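Local structure of extracellular solute-binding protein family 1 (Pseudothermotoga lettingae, 5CI5) at residues P101-L106 with K126-G131. The protein is an ABC-transporter solute-binding protein that binds alpha-D-tagatose in the crystal and probably delivers a sugar to its membrane transporter. Sequence-based numbering, arbitrary orientation. Where two conformers were deposited one is given.
Sequences PMEEHL and KKIRYG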
loop_
_atom_site.group_PDB
_atom_site.type_symbol
_atom_site.label_atom_id
_atom_site.label_comp_id
_atom_site.label_asym_id
_atom_site.label_seq_id
_atom_site.Cartn_x
_atom_site.Cartn_y
_atom_site.Cartn_z
ATOM N N PRO A 101 -17.633 -14.959 6.866
ATOM C CA PRO A 101 -16.555 -15.170 7.844
ATOM C C PRO A 101 -15.622 -16.285 7.396
ATOM O O PRO A 101 -16.040 -17.229 6.706
ATOM C CB PRO A 101 -17.298 -15.567 9.133
ATOM C CG PRO A 101 -18.573 -16.163 8.642
ATOM C CD PRO A 101 -18.941 -15.355 7.412
HETATM N N MSE A 102 -14.348 -16.174 7.748
HETATM C CA MSE A 102 -13.386 -17.217 7.394
HETATM C C MSE A 102 -12.740 -17.864 8.659
HETATM O O MSE A 102 -11.718 -18.536 8.555
HETATM C CB MSE A 102 -12.336 -16.626 6.402
HETATM C CG MSE A 102 -12.926 -16.319 4.949
HETATM SE SE MSE A 102 -11.929 -15.101 3.711
HETATM C CE MSE A 102 -10.636 -16.384 3.034
ATOM N N GLU A 103 -13.356 -17.712 9.841
ATOM C CA GLU A 103 -12.832 -18.332 11.055
ATOM C C GLU A 103 -12.723 -19.843 10.962
ATOM O O GLU A 103 -11.689 -20.420 11.289
ATOM C CB GLU A 103 -13.703 -18.025 12.271
ATOM C CG GLU A 103 -13.363 -16.776 12.999
ATOM C CD GLU A 103 -11.883 -16.632 13.347
ATOM O OE1 GLU A 103 -11.334 -15.594 12.983
ATOM O OE2 GLU A 103 -11.264 -17.498 13.990
ATOM N N GLU A 104 -13.794 -20.491 10.531
ATOM C CA GLU A 104 -13.774 -21.936 10.460
ATOM C C GLU A 104 -12.716 -22.424 9.471
ATOM O O GLU A 104 -11.921 -23.309 9.782
ATOM C CB GLU A 104 -15.127 -22.482 10.066
ATOM C CG GLU A 104 -15.057 -23.965 9.757
ATOM C CD GLU A 104 -16.358 -24.648 10.000
ATOM O OE1 GLU A 104 -17.360 -24.219 9.401
ATOM O OE2 GLU A 104 -16.374 -25.607 10.796
ATOM N N HIS A 105 -12.677 -21.832 8.291
ATOM C CA HIS A 105 -11.636 -22.245 7.350
ATOM C C HIS A 105 -10.214 -22.014 7.885
ATOM O O HIS A 105 -9.332 -22.849 7.684
ATOM C CB HIS A 105 -11.830 -21.530 6.031
ATOM C CG HIS A 105 -12.826 -22.202 5.135
ATOM N ND1 HIS A 105 -13.857 -21.513 4.533
ATOM C CD2 HIS A 105 -12.934 -23.486 4.727
ATOM C CE1 HIS A 105 -14.556 -22.348 3.787
ATOM N NE2 HIS A 105 -14.021 -23.553 3.891
ATOM N N LEU A 106 -9.978 -20.875 8.551
ATOM C CA LEU A 106 -8.638 -20.545 8.992
ATOM C C LEU A 106 -8.232 -21.457 10.139
ATOM O O LEU A 106 -7.065 -21.841 10.266
ATOM C CB LEU A 106 -8.538 -19.083 9.402
ATOM C CG LEU A 106 -8.609 -18.136 8.217
ATOM C CD1 LEU A 106 -8.769 -16.716 8.738
ATOM C CD2 LEU A 106 -7.379 -18.242 7.331
ATOM N N LYS A 126 -14.786 -7.377 15.078
ATOM C CA LYS A 126 -15.367 -8.000 16.292
ATOM C C LYS A 126 -14.830 -9.418 16.534
ATOM O O LYS A 126 -15.575 -10.374 16.796
ATOM C CB LYS A 126 -16.897 -8.005 16.225
ATOM C CG LYS A 126 -17.516 -6.655 15.979
ATOM C CD LYS A 126 -17.076 -5.595 16.970
ATOM C CE LYS A 126 -17.804 -4.264 16.771
ATOM N NZ LYS A 126 -17.223 -3.205 17.670
ATOM N N LYS A 127 -13.509 -9.524 16.446
ATOM C CA LYS A 127 -12.735 -10.735 16.738
ATOM C C LYS A 127 -12.986 -11.863 15.757
ATOM O O LYS A 127 -12.637 -13.006 16.013
ATOM C CB LYS A 127 -13.005 -11.193 18.174
ATOM C CG LYS A 127 -12.751 -10.108 19.189
ATOM C CD LYS A 127 -11.299 -9.681 19.196
ATOM C CE LYS A 127 -11.067 -8.597 20.240
ATOM N NZ LYS A 127 -9.627 -8.289 20.399
ATOM N N ILE A 128 -13.572 -11.537 14.613
ATOM C CA ILE A 128 -13.772 -12.524 13.570
ATOM C C ILE A 128 -12.947 -12.133 12.348
ATOM O O ILE A 128 -12.945 -10.974 11.946
ATOM C CB ILE A 128 -15.246 -12.648 13.219
ATOM C CG1 ILE A 128 -16.023 -13.159 14.448
ATOM C CG2 ILE A 128 -15.466 -13.606 12.054
ATOM C CD1 ILE A 128 -17.422 -12.846 14.405
ATOM N N ARG A 129 -12.220 -13.101 11.794
ATOM C CA ARG A 129 -11.441 -12.844 10.585
ATOM C C ARG A 129 -12.317 -13.014 9.351
ATOM O O ARG A 129 -12.978 -14.048 9.184
ATOM C CB ARG A 129 -10.233 -13.777 10.549
ATOM C CG ARG A 129 -9.187 -13.407 11.607
ATOM C CD ARG A 129 -8.061 -14.419 11.732
ATOM N NE ARG A 129 -8.507 -15.660 12.344
ATOM C CZ ARG A 129 -7.696 -16.661 12.674
ATOM N NH1 ARG A 129 -6.395 -16.578 12.454
ATOM N NH2 ARG A 129 -8.195 -17.743 13.225
ATOM N N TYR A 130 -12.281 -11.996 8.486
ATOM C CA TYR A 130 -13.072 -11.939 7.260
ATOM C C TYR A 130 -12.227 -11.842 5.995
ATOM O O TYR A 130 -12.766 -11.574 4.909
ATOM C CB TYR A 130 -14.005 -10.730 7.312
ATOM C CG TYR A 130 -15.216 -10.911 8.223
ATOM C CD1 TYR A 130 -15.207 -10.444 9.525
ATOM C CD2 TYR A 130 -16.359 -11.547 7.766
ATOM C CE1 TYR A 130 -16.300 -10.598 10.353
ATOM C CE2 TYR A 130 -17.460 -11.704 8.579
ATOM C CZ TYR A 130 -17.426 -11.225 9.874
ATOM O OH TYR A 130 -18.541 -11.375 10.685
ATOM N N GLY A 131 -10.910 -12.012 6.118
ATOM C CA GLY A 131 -10.050 -12.066 4.962
ATOM C C GLY A 131 -8.793 -12.867 5.198
ATOM O O GLY A 131 -8.370 -13.093 6.350
HETATM O O HOH W 1 -9.988 -13.750 15.488
#
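R129 and E103 show how one carboxylate can secure both the backbone and the side chain of a neighbouring strand. The guanidinium meets E103 side-on, NE giving a bond of 2.9 Å to OE1 and NH2 a longer one of 3.2 Å to OE2, with the two flat groups turned 22° apart. Both oxygens are approached on their syn sides, tilted nearly 30° out of the carboxylate plane, while OE1 spends its anti lone pair on the amide N of R129, also at 2.9 Å. A bend at chi2 (-50°) turns the carboxylate of E103 toward the strand. L106 rests CD1 over one guanidinium face and reaches CB of R129 at 3.7 Å; W120 adds a cation-pi contact. With an alanine at E103, the guanidinium would probably lose its countercharge and the strand amide its acceptor. Just before the helix, the N-cap residue M102 donates its backbone N to R129 O at 2.9 Å. P101 sets CA obliquely against the Y130 ring, 3.6 Å from CD2. Helix 103-108 is thus fastened to the start of strand 128-138, which enters the mixed sheet of one lobe in this periplasmic-binding-protein fold, with G131 about 14 Å from the bound tagatose.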